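Local coordinates for sugar ABC transporter, sugar-binding protein (PDB 2HEU), which probably captures sugars, likely raffinose-type oligosaccharides, outside the cell and hands them to the membrane part of an ABC importer, at residues A[75-80]-A[295-300]; A[129-134]-A[276-281]; A[183-188]-A[215-220]. All blocks are in the same frame, centred on the assembly; numbering follows the deposited sequence. Where two conformers were deposited one is given.

Interaction 1. Residues A[75-80]-A[295-300]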
ATOM      1  N   VAL A  75      10.863  -5.343  14.982  1.00 10.41           N
ATOM      2  CA  VAL A  75      10.104  -6.122  14.013  1.00 10.37           C
ATOM      3  C   VAL A  75       9.562  -5.247  12.928  1.00 10.19           C
ATOM      4  O   VAL A  75       8.859  -4.280  13.189  1.00 10.42           O
ATOM      5  CB  VAL A  75       8.902  -6.813  14.738  1.00 12.38           C
ATOM      6  CG1 VAL A  75       8.107  -7.668  13.765  1.00 14.33           C
ATOM      7  CG2 VAL A  75       9.422  -7.693  15.896  1.00 15.43           C
ATOM      8  N   ASN A  76       9.846  -5.635  11.685  1.00  9.74           N
ATOM      9  CA  ASN A  76       9.114  -5.036  10.525  1.00  9.40           C
ATOM     10  C   ASN A  76       7.757  -5.784  10.501  1.00  9.85           C
ATOM     11  O   ASN A  76       7.727  -6.971  10.190  1.00 11.20           O
ATOM     12  CB  ASN A  76       9.925  -5.233   9.274  1.00  9.59           C
ATOM     13  CG  ASN A  76       9.304  -4.730   7.995  1.00 10.75           C
ATOM     14  OD1 ASN A  76       8.315  -3.882   8.016  1.00 12.63           O
ATOM     15  ND2 ASN A  76       9.805  -5.160   6.948  1.00  9.83           N
ATOM     16  N   ILE A  77       6.689  -5.076  10.801  1.00 10.19           N
ATOM     17  CA  ILE A  77       5.326  -5.624  10.807  1.00 10.06           C
ATOM     18  C   ILE A  77       4.460  -4.595  10.138  1.00 10.09           C
ATOM     19  O   ILE A  77       4.600  -3.387  10.393  1.00 11.20           O
ATOM     20  CB  ILE A  77       4.891  -5.974  12.258  1.00 11.15           C
ATOM     21  CG1 ILE A  77       3.488  -6.589  12.212  1.00 11.95           C
ATOM     22  CG2 ILE A  77       4.973  -4.804  13.200  1.00 12.51           C
ATOM     23  CD1 ILE A  77       3.035  -7.126  13.624  1.00 13.98           C
ATOM     24  N   TYR A  78       3.557  -5.038   9.281  1.00 11.17           N
ATOM     25  CA  TYR A  78       2.746  -4.109   8.521  1.00 10.86           C
ATOM     26  C   TYR A  78       1.625  -3.633   9.431  1.00 11.48           C
ATOM     27  O   TYR A  78       0.866  -4.415  10.015  1.00 11.31           O
ATOM     28  CB  TYR A  78       2.229  -4.813   7.256  1.00 12.26           C
ATOM     29  CG  TYR A  78       3.311  -5.318   6.398  1.00 11.36           C
ATOM     30  CD1 TYR A  78       4.257  -4.438   5.849  1.00 12.99           C
ATOM     31  CD2 TYR A  78       3.499  -6.646   6.127  1.00 15.43           C
ATOM     32  CE1 TYR A  78       5.308  -4.863   5.108  1.00 13.93           C
ATOM     33  CE2 TYR A  78       4.535  -7.125   5.309  1.00 17.16           C
ATOM     34  CZ  TYR A  78       5.482  -6.248   4.836  1.00 13.92           C
ATOM     35  OH  TYR A  78       6.493  -6.669   4.068  1.00 16.27           O
ATOM     36  N   PRO A  79       1.507  -2.307   9.608  1.00 11.32           N
ATOM     37  CA  PRO A  79       0.710  -1.796  10.720  1.00 11.35           C
ATOM     38  C   PRO A  79      -0.778  -1.900  10.507  1.00 11.39           C
ATOM     39  O   PRO A  79      -1.531  -1.772  11.510  1.00 13.51           O
ATOM     40  CB  PRO A  79       1.219  -0.375  10.924  1.00 13.31           C
ATOM     41  CG  PRO A  79       1.693   0.032   9.565  1.00 13.91           C
ATOM     42  CD  PRO A  79       2.334  -1.244   8.958  1.00 12.51           C
ATOM     43  N   GLN A  80      -1.244  -2.117   9.285  1.00 11.49           N
ATOM     44  CA  GLN A  80      -2.670  -2.395   9.031  1.00 11.51           C
ATOM     45  C   GLN A  80      -3.054  -3.768   9.416  1.00 11.45           C
ATOM     46  O   GLN A  80      -4.262  -4.083   9.404  1.00 12.36           O
ATOM     47  CB  GLN A  80      -3.032  -2.142   7.580  1.00 13.49           C
ATOM     48  CG  GLN A  80      -2.613  -3.215   6.645  1.00 15.51           C
ATOM     49  CD  GLN A  80      -1.234  -2.965   6.096  1.00 18.37           C
ATOM     50  OE1 GLN A  80      -0.298  -2.335   6.750  1.00 17.20           O
ATOM     51  NE2 GLN A  80      -1.046  -3.221   4.830  1.00 17.71           N
ATOM     52  N   ALA A 295       8.147  -0.463   8.277  1.00  9.42           N
ATOM     53  CA  ALA A 295       7.279  -0.074   9.400  1.00 10.16           C
ATOM     54  C   ALA A 295       7.706  -0.970  10.539  1.00  9.77           C
ATOM     55  O   ALA A 295       7.655  -2.174  10.430  1.00  9.65           O
ATOM     56  CB  ALA A 295       5.817  -0.235   9.060  1.00 10.67           C
ATOM     57  N   TRP A 296       8.171  -0.338  11.638  1.00  9.98           N
ATOM     58  CA  TRP A 296       8.821  -1.080  12.731  1.00  9.51           C
ATOM     59  C   TRP A 296       8.137  -0.891  14.048  1.00  9.86           C
ATOM     60  O   TRP A 296       7.701   0.195  14.431  1.00 10.96           O
ATOM     61  CB  TRP A 296      10.285  -0.665  12.907  1.00  9.94           C
ATOM     62  CG  TRP A 296      11.205  -0.902  11.763  1.00  9.36           C
ATOM     63  CD1 TRP A 296      10.931  -1.602  10.595  1.00  9.37           C
ATOM     64  CD2 TRP A 296      12.540  -0.436  11.584  1.00  9.98           C
ATOM     65  NE1 TRP A 296      12.011  -1.592   9.778  1.00  9.76           N
ATOM     66  CE2 TRP A 296      13.054  -0.915  10.376  1.00  9.76           C
ATOM     67  CE3 TRP A 296      13.384   0.310  12.437  1.00 11.03           C
ATOM     68  CZ2 TRP A 296      14.360  -0.652   9.932  1.00 10.69           C
ATOM     69  CZ3 TRP A 296      14.669   0.546  12.001  1.00 11.43           C
ATOM     70  CH2 TRP A 296      15.138   0.078  10.773  1.00 11.16           C
ATOM     71  N   SER A 297       8.126  -2.002  14.795  1.00  9.50           N
ATOM     72  CA  SER A 297       7.676  -2.069  16.194  1.00 10.90           C
ATOM     73  C   SER A 297       8.806  -2.661  17.071  1.00 10.28           C
ATOM     74  O   SER A 297       9.717  -3.311  16.521  1.00 11.48           O
ATOM     75  CB  SER A 297       6.421  -2.918  16.298  1.00 10.76           C
ATOM     76  OG  SER A 297       5.333  -2.347  15.581  1.00 11.64           O
ATOM     77  N   ILE A 298       8.742  -2.394  18.352  1.00 10.93           N
ATOM     78  CA  ILE A 298       9.775  -2.867  19.294  1.00 10.87           C
ATOM     79  C   ILE A 298       9.142  -3.823  20.233  1.00 11.18           C
ATOM     80  O   ILE A 298       8.072  -3.572  20.788  1.00 12.22           O
ATOM     81  CB  ILE A 298      10.390  -1.688  20.050  1.00 12.17           C
ATOM     82  CG1 ILE A 298      11.008  -0.652  19.103  1.00 11.61           C
ATOM     83  CG2 ILE A 298      11.415  -2.189  21.082  1.00 12.55           C
ATOM     84  CD1 ILE A 298      11.547   0.561  19.831  1.00 13.48           C
ATOM     85  N   SER A 299       9.780  -4.982  20.475  1.00 11.77           N
ATOM     86  CA  SER A 299       9.256  -5.884  21.503  1.00 12.61           C
ATOM     87  C   SER A 299       9.175  -5.201  22.868  1.00 13.97           C
ATOM     88  O   SER A 299      10.134  -4.603  23.354  1.00 14.01           O
ATOM     89  CB  SER A 299      10.206  -7.078  21.635  1.00 13.71           C
ATOM     90  OG  SER A 299       9.764  -7.906  22.704  1.00 14.98           O
ATOM     91  N   ALA A 300       8.039  -5.404  23.544  1.00 13.47           N
ATOM     92  CA  ALA A 300       7.841  -4.971  24.907  1.00 15.83           C
ATOM     93  C   ALA A 300       8.673  -5.719  25.932  1.00 15.10           C
ATOM     94  O   ALA A 300       8.774  -5.313  27.064  1.00 20.91           O
ATOM     95  CB  ALA A 300       6.407  -5.094  25.318  1.00 17.53           C
TER
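W296 turns the CD1 corner of its indole toward N76, with W296 CD1 3.9 Å from N76 CA in an oblique approach. The indole is also packed by aromatics from other parts of the chain: F311 lies almost parallel to it, F124 meets it edge-to-face, and Y23 comes in at about 50°. CG of W296 is anti to its own carbonyl carbon (chi1 -62°), and this carries the ring off the strand and past N76 on the same face of the sheet. The other face holds V75 and S297. There the CG2 branch of I77 reaches S297, I77 CG2 resting 3.4 Å from S297 OG, while that hydroxyl is hydrogen-bonded to Y120 O and N121 ND2. Helix 82-89 covers this side through L84, which touches both I77 and S297.

The backbones are held as an antiparallel pair. V75 and S297 form the hydrogen-bonded pair: V75 N gives a nearly straight bond to S297 O at 2.8 Å, and S297 N returns one to V75 O at 2.9 Å. N76 opposite W296 is the non-hydrogen-bonded pair, and here W296 CA makes a CA-H...O contact of 3.2 Å with V75 O. One step on, I77 N donates to A295 O at 3.1 Å in a more bent bond. Beyond I77 segment 75-80 turns away from the strand direction, and P79 CD settles 3.6 Å from A295 CB.

Strand 295-298 thus runs against strand 74-76 in a mixed sheet of order 2-1-3-5-4, the antiparallel strand inserted beside 74-76 that marks the sheets of type II periplasmic binding proteins.

Interaction 2. Residues A[129-134]-A[276-281]; sequences YGIYYN and FMIPGK
I131 sits squarely on one face of the F276 ring, its CB 3.6 Å from the ring centroid in a CH-pi contact close to the ring normal. This is the apolar centre of the contact, which lies in a small antiparallel sheet where strand 129-134 runs in the middle, between 253-257 and 273-276, and F276 belongs to the outer strand 273-276. The two branches of I131 spread over the same face: I131 CG1 comes to 3.5 Å from F276 CE1, while CG2 lies near CZ. The ring is placed there by a chi1 of 63°, which puts F276 CG between the backbone N and the carbonyl carbon and folds the side chain back over its partner.

Outward from this core, Y133 meets the edge of the F276 ring, with Y133 CD1 3.6 Å from F276 CD2 and the ring planes 54° apart. On the other flank, I131 CD1 packs on I278 CG1 at 3.9 Å, the two side chains running nearly at right angles, and the tip of I278 touches the ring edge of Y129. Y180 and L183 of helix 178-189 close over Y129 and I278, and the phenol oxygen of Y129 is hydrogen-bonded to T176 O.

At the polar edge, I131 and F276 form a hydrogen-bonded antiparallel pair. I131 N donates to F276 O, and F276 N to I131 O, each at 2.9 Å. Farther along, at I278, a water takes over the bridging: it donates to Y129 O at 2.8 Å and accepts from I278 N at 2.8 Å.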
ATOM      1  N   TYR A 129      -1.542   3.596  -4.437  1.00  8.29           N
ATOM      2  CA  TYR A 129      -2.189   2.945  -5.574  1.00  7.93           C
ATOM      3  C   TYR A 129      -2.751   3.952  -6.511  1.00  8.06           C
ATOM      4  O   TYR A 129      -3.285   5.002  -6.114  1.00  9.59           O
ATOM      5  CB  TYR A 129      -3.319   2.038  -5.038  1.00  9.12           C
ATOM      6  CG  TYR A 129      -3.947   1.148  -6.093  1.00  8.59           C
ATOM      7  CD1 TYR A 129      -3.562  -0.176  -6.213  1.00  8.51           C
ATOM      8  CD2 TYR A 129      -4.898   1.624  -6.966  1.00  8.77           C
ATOM      9  CE1 TYR A 129      -4.122  -1.031  -7.216  1.00  8.35           C
ATOM     10  CE2 TYR A 129      -5.481   0.843  -7.928  1.00  8.02           C
ATOM     11  CZ  TYR A 129      -5.106  -0.508  -8.058  1.00  7.60           C
ATOM     12  OH  TYR A 129      -5.732  -1.271  -8.982  1.00  8.36           O
ATOM     13  N   GLY A 130      -2.686   3.683  -7.788  1.00  7.67           N
ATOM     14  CA  GLY A 130      -3.305   4.570  -8.775  1.00  8.74           C
ATOM     15  C   GLY A 130      -3.158   3.994 -10.180  1.00  8.22           C
ATOM     16  O   GLY A 130      -3.086   2.784 -10.362  1.00  8.44           O
ATOM     17  N   ILE A 131      -3.118   4.920 -11.159  1.00  7.70           N
ATOM     18  CA  ILE A 131      -3.101   4.513 -12.539  1.00  8.14           C
ATOM     19  C   ILE A 131      -1.747   4.913 -13.139  1.00  7.86           C
ATOM     20  O   ILE A 131      -1.389   6.090 -13.168  1.00  8.81           O
ATOM     21  CB  ILE A 131      -4.213   5.146 -13.411  1.00  8.02           C
ATOM     22  CG1 ILE A 131      -5.590   5.002 -12.707  1.00  8.28           C
ATOM     23  CG2 ILE A 131      -4.225   4.564 -14.760  1.00  8.82           C
ATOM     24  CD1 ILE A 131      -6.059   3.583 -12.497  1.00  8.90           C
ATOM     25  N   TYR A 132      -0.976   3.903 -13.591  1.00  8.36           N
ATOM     26  CA  TYR A 132       0.236   4.197 -14.437  1.00  8.24           C
ATOM     27  C   TYR A 132      -0.211   4.561 -15.792  1.00  8.31           C
ATOM     28  O   TYR A 132      -1.157   3.976 -16.349  1.00  8.51           O
ATOM     29  CB  TYR A 132       1.111   2.916 -14.512  1.00  8.51           C
ATOM     30  CG  TYR A 132       1.768   2.583 -13.200  1.00  8.42           C
ATOM     31  CD1 TYR A 132       3.041   3.091 -12.924  1.00  9.56           C
ATOM     32  CD2 TYR A 132       1.159   1.837 -12.238  1.00  8.78           C
ATOM     33  CE1 TYR A 132       3.682   2.800 -11.728  1.00  8.92           C
ATOM     34  CE2 TYR A 132       1.782   1.563 -11.048  1.00  8.81           C
ATOM     35  CZ  TYR A 132       3.065   2.057 -10.801  1.00  8.42           C
ATOM     36  OH  TYR A 132       3.729   1.785  -9.621  1.00  9.21           O
ATOM     37  N   TYR A 133       0.483   5.561 -16.393  1.00  8.33           N
ATOM     38  CA  TYR A 133       0.145   5.931 -17.763  1.00  8.43           C
ATOM     39  C   TYR A 133       1.392   6.309 -18.504  1.00  9.05           C
ATOM     40  O   TYR A 133       2.472   6.646 -17.954  1.00  9.85           O
ATOM     41  CB  TYR A 133      -0.880   7.096 -17.801  1.00  9.36           C
ATOM     42  CG  TYR A 133      -0.372   8.483 -17.419  1.00  9.82           C
ATOM     43  CD1 TYR A 133      -0.152   8.852 -16.103  1.00 10.48           C
ATOM     44  CD2 TYR A 133      -0.133   9.409 -18.418  1.00 10.77           C
ATOM     45  CE1 TYR A 133       0.289  10.103 -15.788  1.00 12.00           C
ATOM     46  CE2 TYR A 133       0.350  10.680 -18.090  1.00 12.59           C
ATOM     47  CZ  TYR A 133       0.540  11.024 -16.772  1.00 12.59           C
ATOM     48  OH  TYR A 133       0.998  12.273 -16.467  1.00 16.05           O
ATOM     49  N   ASN A 134       1.275   6.251 -19.830  1.00  9.38           N
ATOM     50  CA  ASN A 134       2.359   6.549 -20.754  1.00  9.51           C
ATOM     51  C   ASN A 134       2.313   8.032 -21.146  1.00 10.15           C
ATOM     52  O   ASN A 134       1.450   8.429 -21.932  1.00 10.41           O
ATOM     53  CB  ASN A 134       2.188   5.654 -21.963  1.00  9.68           C
ATOM     54  CG  ASN A 134       3.258   5.719 -23.024  1.00 10.25           C
ATOM     55  OD1 ASN A 134       3.605   4.609 -23.611  1.00 13.15           O
ATOM     56  ND2 ASN A 134       3.788   6.833 -23.283  1.00  9.85           N
ATOM     57  N   PHE A 276      -1.353   8.726 -12.075  1.00 10.00           N
ATOM     58  CA  PHE A 276      -2.373   9.632 -11.613  1.00  9.58           C
ATOM     59  C   PHE A 276      -3.226   8.928 -10.573  1.00  9.69           C
ATOM     60  O   PHE A 276      -3.369   7.704 -10.506  1.00 10.41           O
ATOM     61  CB  PHE A 276      -3.198  10.274 -12.735  1.00 11.40           C
ATOM     62  CG  PHE A 276      -4.020   9.346 -13.595  1.00 10.90           C
ATOM     63  CD1 PHE A 276      -5.315   8.960 -13.222  1.00  9.79           C
ATOM     64  CD2 PHE A 276      -3.573   8.917 -14.864  1.00 10.61           C
ATOM     65  CE1 PHE A 276      -6.114   8.206 -14.085  1.00  9.59           C
ATOM     66  CE2 PHE A 276      -4.345   8.174 -15.705  1.00 10.42           C
ATOM     67  CZ  PHE A 276      -5.632   7.837 -15.296  1.00  9.80           C
ATOM     68  N   MET A 277      -3.832   9.727  -9.721  1.00 10.02           N
ATOM     69  CA  MET A 277      -4.780   9.237  -8.713  1.00  9.59           C
ATOM     70  C   MET A 277      -6.128   8.984  -9.403  1.00  9.95           C
ATOM     71  O   MET A 277      -6.581   9.763 -10.244  1.00 11.34           O
ATOM     72  CB  MET A 277      -4.967  10.286  -7.610  1.00  9.97           C
ATOM     73  CG  MET A 277      -3.669  10.486  -6.825  1.00 11.64           C
ATOM     74  SD  MET A 277      -3.678  11.946  -5.793  1.00 13.11           S
ATOM     75  CE  MET A 277      -4.667  11.234  -4.617  1.00 12.37           C
ATOM     76  N   ILE A 278      -6.775   7.937  -8.949  1.00 10.42           N
ATOM     77  CA  ILE A 278      -8.155   7.708  -9.420  1.00 10.40           C
ATOM     78  C   ILE A 278      -8.997   8.880  -8.933  1.00  9.79           C
ATOM     79  O   ILE A 278      -9.030   9.270  -7.787  1.00 10.50           O
ATOM     80  CB  ILE A 278      -8.666   6.390  -8.844  1.00 11.50           C
ATOM     81  CG1 ILE A 278      -7.872   5.216  -9.488  1.00 10.89           C
ATOM     82  CG2 ILE A 278     -10.174   6.223  -9.089  1.00 14.15           C
ATOM     83  CD1 ILE A 278      -8.231   3.838  -8.959  1.00 11.73           C
ATOM     84  N   PRO A 279      -9.716   9.499  -9.892  1.00 11.78           N
ATOM     85  CA  PRO A 279     -10.516  10.693  -9.583  1.00 12.09           C
ATOM     86  C   PRO A 279     -11.699  10.366  -8.775  1.00 10.51           C
ATOM     87  O   PRO A 279     -12.218   9.247  -8.750  1.00 11.06           O
ATOM     88  CB  PRO A 279     -10.798  11.341 -10.938  1.00 14.05           C
ATOM     89  CG  PRO A 279     -10.888  10.119 -11.782  1.00 13.06           C
ATOM     90  CD  PRO A 279      -9.757   9.262 -11.364  1.00 12.74           C
ATOM     91  N   GLY A 280     -12.189  11.425  -8.150  1.00 11.58           N
ATOM     92  CA  GLY A 280     -13.466  11.439  -7.591  1.00 11.88           C
ATOM     93  C   GLY A 280     -14.540  11.957  -8.496  1.00 11.28           C
ATOM     94  O   GLY A 280     -14.302  12.197  -9.680  1.00 11.18           O
ATOM     95  N   LYS A 281     -15.791  12.148  -8.019  0.70 13.43           N
ATOM     96  CA  LYS A 281     -16.848  12.644  -8.898  0.70 13.09           C
ATOM     97  C   LYS A 281     -16.557  14.084  -9.323  0.70 12.63           C
ATOM     98  O   LYS A 281     -16.804  14.494 -10.494  0.70 12.85           O
ATOM     99  CB  LYS A 281     -18.194  12.573  -8.228  0.70 14.30           C
ATOM    100  CG  LYS A 281     -19.395  13.018  -9.048  0.70 14.69           C
ATOM    101  CD  LYS A 281     -20.646  12.741  -8.250  0.70 17.10           C
ATOM    102  CE  LYS A 281     -21.954  13.119  -8.889  0.70 19.65           C
ATOM    103  NZ  LYS A 281     -23.134  12.798  -7.909  0.70 22.28           N
TER
HETATM  104  O   HOH W   1      -5.351   6.757  -6.839  1.00 10.36           O

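Interaction 3. Residues A[183-188]-A[215-220]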
ATOM      1  N   LEU A 183     -10.921   2.309  -3.981  1.00  7.86           N
ATOM      2  CA  LEU A 183     -10.965   3.746  -4.320  1.00  8.17           C
ATOM      3  C   LEU A 183     -12.297   4.120  -4.999  1.00  8.14           C
ATOM      4  O   LEU A 183     -12.765   5.251  -4.822  1.00  8.89           O
ATOM      5  CB  LEU A 183      -9.772   4.150  -5.119  1.00  8.74           C
ATOM      6  CG  LEU A 183      -8.477   4.164  -4.309  1.00  9.54           C
ATOM      7  CD1 LEU A 183      -7.249   4.234  -5.218  1.00 10.68           C
ATOM      8  CD2 LEU A 183      -8.476   5.286  -3.335  1.00 11.05           C
ATOM      9  N   ALA A 184     -12.898   3.196  -5.741  1.00  8.21           N
ATOM     10  CA  ALA A 184     -14.261   3.420  -6.232  1.00  8.14           C
ATOM     11  C   ALA A 184     -15.185   3.667  -5.064  1.00  8.12           C
ATOM     12  O   ALA A 184     -15.940   4.659  -5.017  1.00  9.02           O
ATOM     13  CB  ALA A 184     -14.699   2.209  -7.057  1.00  8.48           C
ATOM     14  N   PHE A 185     -15.164   2.781  -4.045  1.00  8.05           N
ATOM     15  CA  PHE A 185     -16.020   2.990  -2.894  1.00  8.41           C
ATOM     16  C   PHE A 185     -15.610   4.211  -2.118  1.00  8.95           C
ATOM     17  O   PHE A 185     -16.495   4.941  -1.603  1.00  9.46           O
ATOM     18  CB  PHE A 185     -16.043   1.770  -1.979  1.00  8.66           C
ATOM     19  CG  PHE A 185     -16.916   0.655  -2.476  1.00  8.23           C
ATOM     20  CD1 PHE A 185     -16.410  -0.556  -2.907  1.00  8.53           C
ATOM     21  CD2 PHE A 185     -18.302   0.807  -2.480  1.00  8.93           C
ATOM     22  CE1 PHE A 185     -17.239  -1.576  -3.365  1.00  8.98           C
ATOM     23  CE2 PHE A 185     -19.143  -0.177  -2.936  1.00  9.44           C
ATOM     24  CZ  PHE A 185     -18.609  -1.391  -3.369  1.00  9.29           C
ATOM     25  N   ALA A 186     -14.310   4.484  -1.921  1.00  8.68           N
ATOM     26  CA  ALA A 186     -13.917   5.651  -1.127  1.00  9.17           C
ATOM     27  C   ALA A 186     -14.337   6.934  -1.784  1.00  9.73           C
ATOM     28  O   ALA A 186     -14.862   7.828  -1.137  1.00 10.10           O
ATOM     29  CB  ALA A 186     -12.391   5.579  -0.890  1.00 10.17           C
ATOM     30  N   THR A 187     -14.112   7.049  -3.091  1.00  9.22           N
ATOM     31  CA  THR A 187     -14.559   8.288  -3.783  1.00  9.74           C
ATOM     32  C   THR A 187     -16.064   8.384  -3.784  1.00 10.25           C
ATOM     33  O   THR A 187     -16.630   9.478  -3.719  1.00 12.78           O
ATOM     34  CB  THR A 187     -13.947   8.424  -5.184  1.00 10.16           C
ATOM     35  OG1 THR A 187     -14.365   7.363  -6.040  1.00  9.65           O
ATOM     36  CG2 THR A 187     -12.432   8.575  -5.167  1.00 10.38           C
ATOM     37  N   ALA A 188     -16.762   7.278  -3.907  1.00 10.29           N
ATOM     38  CA  ALA A 188     -18.235   7.311  -3.903  1.00 10.95           C
ATOM     39  C   ALA A 188     -18.838   7.756  -2.561  1.00 11.72           C
ATOM     40  O   ALA A 188     -19.916   8.344  -2.516  1.00 14.31           O
ATOM     41  CB  ALA A 188     -18.799   5.961  -4.270  1.00 11.59           C
ATOM     42  N   LYS A 215     -24.497   2.343  -7.096  1.00  9.41           N
ATOM     43  CA  LYS A 215     -24.563   2.824  -8.442  1.00  9.68           C
ATOM     44  C   LYS A 215     -23.263   3.518  -8.826  1.00  9.11           C
ATOM     45  O   LYS A 215     -22.734   3.355  -9.938  1.00  9.36           O
ATOM     46  CB  LYS A 215     -25.752   3.767  -8.633  1.00 11.44           C
ATOM     47  CG  LYS A 215     -27.090   3.044  -8.573  1.00 14.15           C
ATOM     48  CD  LYS A 215     -28.251   4.087  -8.664  1.00 16.28           C
ATOM     49  CE  LYS A 215     -29.622   3.417  -8.552  1.00 16.53           C
ATOM     50  NZ  LYS A 215     -29.898   2.572  -9.652  1.00 17.61           N
ATOM     51  N   ASP A 216     -22.740   4.335  -7.919  1.00  8.74           N
ATOM     52  CA  ASP A 216     -21.481   5.049  -8.195  1.00  8.85           C
ATOM     53  C   ASP A 216     -20.301   4.076  -8.263  1.00  8.12           C
ATOM     54  O   ASP A 216     -19.433   4.222  -9.114  1.00  8.71           O
ATOM     55  CB  ASP A 216     -21.231   6.128  -7.168  1.00  9.50           C
ATOM     56  CG  ASP A 216     -22.090   7.422  -7.382  1.00 11.40           C
ATOM     57  OD1 ASP A 216     -22.617   7.599  -8.479  1.00 13.75           O
ATOM     58  OD2 ASP A 216     -22.135   8.239  -6.463  1.00 13.52           O
ATOM     59  N   ASP A 217     -20.254   3.115  -7.339  1.00  8.41           N
ATOM     60  CA  ASP A 217     -19.184   2.101  -7.423  1.00  8.39           C
ATOM     61  C   ASP A 217     -19.237   1.382  -8.778  1.00  7.91           C
ATOM     62  O   ASP A 217     -18.197   1.155  -9.386  1.00  8.36           O
ATOM     63  CB  ASP A 217     -19.367   1.094  -6.291  1.00  8.74           C
ATOM     64  CG  ASP A 217     -18.395  -0.051  -6.399  1.00  8.25           C
ATOM     65  OD1 ASP A 217     -17.172   0.306  -6.115  1.00  8.17           O
ATOM     66  OD2 ASP A 217     -18.728  -1.167  -6.752  1.00  8.58           O
ATOM     67  N   ILE A 218     -20.429   1.000  -9.245  1.00  8.27           N
ATOM     68  CA  ILE A 218     -20.577   0.343 -10.510  1.00  8.24           C
ATOM     69  C   ILE A 218     -20.147   1.237 -11.639  1.00  8.04           C
ATOM     70  O   ILE A 218     -19.505   0.794 -12.582  1.00  8.62           O
ATOM     71  CB  ILE A 218     -22.025  -0.161 -10.624  1.00  8.98           C
ATOM     72  CG1 ILE A 218     -22.230  -1.347  -9.668  1.00  9.38           C
ATOM     73  CG2 ILE A 218     -22.353  -0.519 -12.078  1.00 10.11           C
ATOM     74  CD1 ILE A 218     -23.675  -1.731  -9.432  1.00  9.66           C
ATOM     75  N   LYS A 219     -20.481   2.537 -11.580  1.00  8.43           N
ATOM     76  CA  LYS A 219     -20.030   3.489 -12.578  1.00  8.12           C
ATOM     77  C   LYS A 219     -18.500   3.475 -12.677  1.00  7.99           C
ATOM     78  O   LYS A 219     -17.924   3.400 -13.781  1.00  8.99           O
ATOM     79  CB  LYS A 219     -20.524   4.883 -12.243  1.00  8.64           C
ATOM     80  CG  LYS A 219     -20.043   5.988 -13.133  1.00  9.44           C
ATOM     81  CD  LYS A 219     -20.514   7.341 -12.653  1.00 10.94           C
ATOM     82  CE  LYS A 219     -19.975   8.543 -13.375  1.00 11.58           C
ATOM     83  NZ  LYS A 219     -20.415   8.624 -14.755  1.00 11.48           N
ATOM     84  N   VAL A 220     -17.821   3.535 -11.558  1.00  8.09           N
ATOM     85  CA  VAL A 220     -16.339   3.554 -11.567  1.00  7.96           C
ATOM     86  C   VAL A 220     -15.801   2.211 -12.097  1.00  7.64           C
ATOM     87  O   VAL A 220     -14.881   2.162 -12.928  1.00  7.75           O
ATOM     88  CB  VAL A 220     -15.787   3.937 -10.221  1.00  8.39           C
ATOM     89  CG1 VAL A 220     -14.251   3.913 -10.254  1.00  9.56           C
ATOM     90  CG2 VAL A 220     -16.266   5.315  -9.800  1.00  9.71           C
TER
HETATM   91  O   HOH W   2     -22.259   7.712  -3.793  1.00 15.30           O
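With a chi1 of 174°, D217 swings its carboxylate to the side of its helix where F185 lies, and F185, its CG anti to its own carbonyl carbon, extends its ring to meet it. The result is a stack of flat groups within a helix-helix packing: helices 178-189 and 212-222 of the solute-binding fold pass at 133°, their axes 8.6 Å apart over these segments. Ring and carboxylate planes differ by just 10°. D217 OD1 stands 3.2 Å above the plane of the F185 ring, over its centre, and D217 CG is 3.3 Å from F185 CZ, while D217 CB also adds a CH-pi contact on the same face. A buried carboxylate facing a pi cloud is not an obviously favourable neighbour, and this setting could raise its affinity for a proton.

Beside the stack the helices meet through small side chains. A184 CB touches both D217 OD1 and V220, with V220 CG1 at 3.7 Å. One turn along, A188 CB lies 3.8 Å from D216 CB. The two alanines, four residues apart on one helix face, allow the second helix to come in close. W149 of helix 149-161 touches D216, K219 and V220 and also donates its ring NH to T187 OG1, so a third helix borders the pair. Y198 and L199 of helix 192-199 and L392 of helix 385-396 also pack on F185.

At A188 and D216, both partly exposed, the contact turns polar: one water donates to A188 O at 2.7 Å and to D216 OD2 at 2.7 Å, spanning the two helices.

In the fold
Interaction 1 stands apart from the other two, on the opposite side of the chain's centre: its centre is about 30 Å from that of interaction 2 and about 32 Å from that of interaction 3, with nearest atoms about 11 and 14 Å away. This fits the two-lobed build of binding proteins, in which sugar is expected to bind between the lobes; this model is the apo form. Interactions 2 and 3 are neighbours, centres about 14 Å apart, and pack directly: L183 CD1 lies 3.9 Å from both I278 CD1 and Y129 CD2. In sequence the contacts are nested, 183-188/215-220 inside 129-134/276-281, and both inside 75-80/295-300.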